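Local structure of rhamnosidase B (Bacillus sp., 2OKX) at residues A[679-682]-A[688-691]; A[747-752]-A[756-761]. The protein probably catalyses the hydrolysis of terminal alpha-L-rhamnose residues, as an alpha-L-rhamnosidase of glycoside hydrolase family 78. All blocks are in the same frame, centred on the assembly; numbering follows the deposited sequence.

Contact 1: A[679-682]-A[688-691]; sequences WNLL and DQPN
Gln689 reaches across to the backbone of Asn680 and Leu682, and here the two segments pack tightly. Its CG is tucked between the backbone N and the carbonyl carbon (chi1 58°), and the chain beyond runs extended, laying the methylenes beside the Asn680 carbonyl, with Gln689 CB 3.4 Å from Asn680 O. The amide is thereby delivered to the leucines: Gln689 OE1 comes within 3.1 Å of Leu682 N, while Leu681 CD1 lies 4.0 Å from Gln689 NE2. Gln689 OE1 is hydrogen-bonded to His697 NE2, and Gln689 NE2 to Asp683 O. Shortening Gln689 to an alanine would probably leave His697 NE2 and the Asp683 carbonyl each without this partner and open a gap beside Leu681 CD1. The buried Asn680 side chain lies against the Pro690 carbonyl and touches Val695 and Gln698. Leu682 packs on His697 and Phe701 of helix 696-715. Asn680 centres an inverse gamma turn (weak bond, Leu681 N to Trp679 O) in the long loop between helix 647-665 and strand 694-695 of the six-hairpin glycosidase domain; the loop returns so that residues 688-691 pack beside 679-682. Toward Trp679 the contact loosens and water enters. One water accepts from Asn680 N at 3.1 Å and donates to Gln689 O at 2.9 Å, bridging the backbones; it also lies at the edge of the indole, in the ring plane. Beyond it Trp679 and the exposed Asn691 run side by side, ring and amide planes 57° apart. A glycerol, about 3 Å from the Trp679 side chain between nearest atoms, may mark a pocket.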
loop_
_atom_site.group_PDB
_atom_site.type_symbol
_atom_site.label_atom_id
_atom_site.label_comp_id
_atom_site.label_asym_id
_atom_site.label_seq_id
_atom_site.Cartn_x
_atom_site.Cartn_y
_atom_site.Cartn_z
ATOM N N TRP A 679 13.844 -2.847 14.830
ATOM C CA TRP A 679 13.814 -1.850 13.765
ATOM C C TRP A 679 13.561 -0.485 14.404
ATOM O O TRP A 679 12.418 -0.086 14.606
ATOM C CB TRP A 679 12.702 -2.209 12.775
ATOM C CG TRP A 679 12.793 -1.532 11.441
ATOM C CD1 TRP A 679 13.821 -0.764 10.969
ATOM C CD2 TRP A 679 11.815 -1.583 10.395
ATOM N NE1 TRP A 679 13.541 -0.332 9.694
ATOM C CE2 TRP A 679 12.316 -0.820 9.318
ATOM C CE3 TRP A 679 10.564 -2.201 10.264
ATOM C CZ2 TRP A 679 11.606 -0.656 8.123
ATOM C CZ3 TRP A 679 9.856 -2.035 9.073
ATOM C CH2 TRP A 679 10.382 -1.270 8.021
ATOM N N ASN A 680 14.645 0.219 14.721
ATOM C CA ASN A 680 14.580 1.533 15.368
ATOM C C ASN A 680 14.581 2.646 14.329
ATOM O O ASN A 680 15.472 3.496 14.311
ATOM C CB ASN A 680 15.785 1.689 16.298
ATOM C CG ASN A 680 15.944 0.512 17.241
ATOM O OD1 ASN A 680 17.060 0.062 17.513
ATOM N ND2 ASN A 680 14.825 0.010 17.751
ATOM N N LEU A 681 13.556 2.643 13.484
ATOM C CA LEU A 681 13.435 3.605 12.398
ATOM C C LEU A 681 12.700 4.905 12.693
ATOM O O LEU A 681 11.875 4.988 13.601
ATOM C CB LEU A 681 12.741 2.930 11.209
ATOM C CG LEU A 681 12.474 3.792 9.971
ATOM C CD1 LEU A 681 13.783 4.004 9.229
ATOM C CD2 LEU A 681 11.447 3.119 9.066
ATOM N N LEU A 682 13.017 5.914 11.888
ATOM C CA LEU A 682 12.368 7.214 11.952
ATOM C C LEU A 682 12.250 7.782 10.537
ATOM O O LEU A 682 11.147 8.002 10.051
ATOM C CB LEU A 682 13.138 8.209 12.826
ATOM C CG LEU A 682 12.507 9.614 12.782
ATOM C CD1 LEU A 682 11.038 9.531 13.190
ATOM C CD2 LEU A 682 13.260 10.568 13.694
ATOM N N ASP A 688 22.139 7.608 12.084
ATOM C CA ASP A 688 22.779 6.477 12.741
ATOM C C ASP A 688 21.738 5.890 13.688
ATOM O O ASP A 688 21.724 6.168 14.889
ATOM C CB ASP A 688 24.033 6.932 13.499
ATOM C CG ASP A 688 24.949 5.771 13.859
ATOM O OD1 ASP A 688 24.858 4.711 13.204
ATOM O OD2 ASP A 688 25.771 5.926 14.787
ATOM N N GLN A 689 20.847 5.086 13.118
ATOM C CA GLN A 689 19.767 4.458 13.865
ATOM C C GLN A 689 19.865 2.942 13.711
ATOM O O GLN A 689 19.016 2.309 13.083
ATOM C CB GLN A 689 18.420 4.980 13.339
ATOM C CG GLN A 689 18.198 4.739 11.848
ATOM C CD GLN A 689 17.062 5.570 11.264
ATOM O OE1 GLN A 689 16.066 5.850 11.935
ATOM N NE2 GLN A 689 17.202 5.954 9.997
ATOM N N PRO A 690 20.910 2.338 14.297
ATOM C CA PRO A 690 21.119 0.889 14.219
ATOM C C PRO A 690 20.054 0.088 14.956
ATOM O O PRO A 690 19.440 0.575 15.903
ATOM C CB PRO A 690 22.499 0.715 14.841
ATOM C CG PRO A 690 22.488 1.762 15.919
ATOM C CD PRO A 690 21.902 2.960 15.193
ATOM N N ASN A 691 19.832 -1.144 14.511
ATOM C CA ASN A 691 18.858 -2.014 15.155
ATOM C C ASN A 691 19.480 -2.427 16.483
ATOM O O ASN A 691 18.916 -3.226 17.231
ATOM C CB ASN A 691 18.608 -3.257 14.300
ATOM C CG ASN A 691 18.137 -2.919 12.903
ATOM O OD1 ASN A 691 17.063 -2.349 12.717
ATOM N ND2 ASN A 691 18.943 -3.268 11.907
HETATM O O HOH W 1 17.114 0.079 12.925
#

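Contact 2: A[747-752]-A[756-761]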
loop_
_atom_site.group_PDB
_atom_site.type_symbol
_atom_site.label_atom_id
_atom_site.label_comp_id
_atom_site.label_asym_id
_atom_site.label_seq_id
_atom_site.Cartn_x
_atom_site.Cartn_y
_atom_site.Cartn_z
ATOM N N ALA A 747 24.500 19.524 20.409
ATOM C CA ALA A 747 23.401 18.825 19.751
ATOM C C ALA A 747 23.365 17.395 20.269
ATOM O O ALA A 747 24.360 16.900 20.802
ATOM C CB ALA A 747 23.607 18.827 18.242
ATOM N N TYR A 748 22.224 16.732 20.118
ATOM C CA TYR A 748 22.095 15.355 20.576
ATOM C C TYR A 748 22.680 14.398 19.547
ATOM O O TYR A 748 22.539 14.607 18.339
ATOM C CB TYR A 748 20.628 14.993 20.818
ATOM C CG TYR A 748 19.935 15.868 21.833
ATOM C CD1 TYR A 748 19.450 17.128 21.484
ATOM C CD2 TYR A 748 19.765 15.435 23.147
ATOM C CE1 TYR A 748 18.807 17.935 22.418
ATOM C CE2 TYR A 748 19.126 16.234 24.090
ATOM C CZ TYR A 748 18.650 17.481 23.720
ATOM O OH TYR A 748 18.013 18.269 24.652
ATOM N N ILE A 749 23.340 13.349 20.032
ATOM C CA ILE A 749 23.939 12.350 19.155
ATOM C C ILE A 749 22.840 11.414 18.661
ATOM O O ILE A 749 21.848 11.195 19.356
ATOM C CB ILE A 749 25.008 11.521 19.899
ATOM C CG1 ILE A 749 24.362 10.732 21.039
ATOM C CG2 ILE A 749 26.091 12.443 20.441
ATOM C CD1 ILE A 749 25.323 9.808 21.772
ATOM N N ASP A 750 23.013 10.866 17.465
ATOM C CA ASP A 750 22.016 9.964 16.906
ATOM C C ASP A 750 21.770 8.728 17.756
ATOM O O ASP A 750 20.627 8.286 17.891
ATOM C CB ASP A 750 22.409 9.538 15.491
ATOM C CG ASP A 750 21.823 10.444 14.428
ATOM O OD1 ASP A 750 21.141 11.429 14.790
ATOM O OD2 ASP A 750 22.040 10.170 13.229
ATOM N N CYS A 751 22.829 8.170 18.337
ATOM C CA CYS A 751 22.661 6.972 19.149
ATOM C C CYS A 751 23.907 6.540 19.908
ATOM O O CYS A 751 24.962 7.175 19.845
ATOM C CB CYS A 751 22.239 5.805 18.258
ATOM S SG CYS A 751 23.594 5.196 17.207
ATOM N N ILE A 752 23.743 5.438 20.629
ATOM C CA ILE A 752 24.804 4.793 21.385
ATOM C C ILE A 752 24.705 3.345 20.920
ATOM O O ILE A 752 23.700 2.672 21.163
ATOM C CB ILE A 752 24.569 4.844 22.911
ATOM C CG1 ILE A 752 24.714 6.279 23.418
ATOM C CG2 ILE A 752 25.572 3.936 23.620
ATOM C CD1 ILE A 752 24.546 6.417 24.923
ATOM N N GLY A 756 28.493 0.158 23.187
ATOM C CA GLY A 756 28.664 1.355 23.991
ATOM C C GLY A 756 29.283 2.514 23.237
ATOM O O GLY A 756 29.442 3.601 23.789
ATOM N N ARG A 757 29.631 2.292 21.974
ATOM C CA ARG A 757 30.232 3.347 21.171
ATOM C C ARG A 757 29.225 4.451 20.855
ATOM O O ARG A 757 28.216 4.218 20.189
ATOM C CB ARG A 757 30.794 2.774 19.866
ATOM C CG ARG A 757 31.470 3.814 18.984
ATOM C CD ARG A 757 32.172 3.173 17.794
ATOM N NE ARG A 757 31.240 2.544 16.862
ATOM C CZ ARG A 757 30.363 3.211 16.117
ATOM N NH1 ARG A 757 30.294 4.534 16.193
ATOM N NH2 ARG A 757 29.555 2.554 15.294
ATOM N N ARG A 758 29.504 5.651 21.352
ATOM C CA ARG A 758 28.638 6.798 21.114
ATOM C C ARG A 758 28.775 7.194 19.652
ATOM O O ARG A 758 29.884 7.267 19.121
ATOM C CB ARG A 758 29.051 7.969 22.008
ATOM C CG ARG A 758 28.939 7.687 23.498
ATOM C CD ARG A 758 29.673 8.746 24.311
ATOM N NE ARG A 758 29.081 10.076 24.180
ATOM C CZ ARG A 758 27.932 10.444 24.736
ATOM N NH1 ARG A 758 27.237 9.584 25.468
ATOM N NH2 ARG A 758 27.477 11.679 24.563
ATOM N N SER A 759 27.644 7.443 19.000
ATOM C CA SER A 759 27.647 7.828 17.596
ATOM C C SER A 759 28.302 9.186 17.391
ATOM O O SER A 759 28.232 10.055 18.257
ATOM C CB SER A 759 26.215 7.874 17.055
ATOM O OG SER A 759 26.195 8.380 15.732
ATOM N N ASP A 760 28.937 9.359 16.240
ATOM C CA ASP A 760 29.586 10.618 15.905
ATOM C C ASP A 760 28.794 11.247 14.762
ATOM O O ASP A 760 29.227 12.221 14.139
ATOM C CB ASP A 760 31.031 10.373 15.473
ATOM C CG ASP A 760 31.127 9.598 14.178
ATOM O OD1 ASP A 760 30.497 8.522 14.076
ATOM O OD2 ASP A 760 31.838 10.064 13.262
ATOM N N VAL A 761 27.626 10.670 14.496
ATOM C CA VAL A 761 26.749 11.148 13.438
ATOM C C VAL A 761 25.690 12.090 14.013
ATOM O O VAL A 761 25.037 11.773 15.006
ATOM C CB VAL A 761 26.049 9.962 12.722
ATOM C CG1 VAL A 761 25.087 10.477 11.659
ATOM C CG2 VAL A 761 27.094 9.051 12.091
#
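Gly756 opens the returning arm of a short hairpin-like turn, its carbonyl O lying 3.9 Å from Ile752 CG2. At phi 85° a beta carbon would collide with the carbonyl oxygen of the residue before, so glycine suits the position. Arg757, whose CB points away from the first arm, meets it through its backbone, its O lying 3.7 Å from Ile752 CA. Arg758 forms the single beta bridge, opposite Ile752. Its bent side chain crosses that of Ile749 at about a right angle, bringing one guanidinium face under Ile749 CD1, which sits 3.9 Å above the plane over its centre; NH2 also bonds to Val739 O. Next, Ser759 N donates to Cys751 O at 2.8 Å (N-H...O 162°), and Ser759 CB packs 3.8 Å from Cys751 SG. Ser759 swings its hydroxyl opposite the backbone N (chi1 174°), where OG accepts from Val761 N at 3.0 Å, an ST turn; Asp688 also bonds this hydroxyl. At Val761 the carbonyl O receives a weak bond from Asp750 N at 3.3 Å, and Val761 CG1 rests 3.4 Å from Asp750 OD2. The other carboxylate oxygen, OD1, bonds to Ser763 and Thr766. With one firm and one weak backbone bond between the arms, the methyl contacts of Ile749 and Ile752 probably supplement the pairing, while the polar side chains of Asp750 and Ser759 turn to partners outside the two segments, among them Asp688.

How the contacts relate
From the N terminus, the chain leaves helix 647-665 and makes contact 1, which closes a loop with five residues between its segments. It then forms strand 694-695 and helix 696-715. Contact 2 comes later, closing a turn with three residues between its segments at the end of strand 747-752. The two loops follow in series, neither nested nor crossed, yet their centres are about 12 Å apart and they touch. Asp688 N bonds to Asp750 OD2 at 2.8 Å, and Pro690 CD packs 3.5 Å from Cys751 SG. Strand 694-695 also pairs antiparallel with strand 747-752; with the Asp688 and Pro690 contacts this ties the loop after helix 647-665 to the strand and turn preceding helix 764-772.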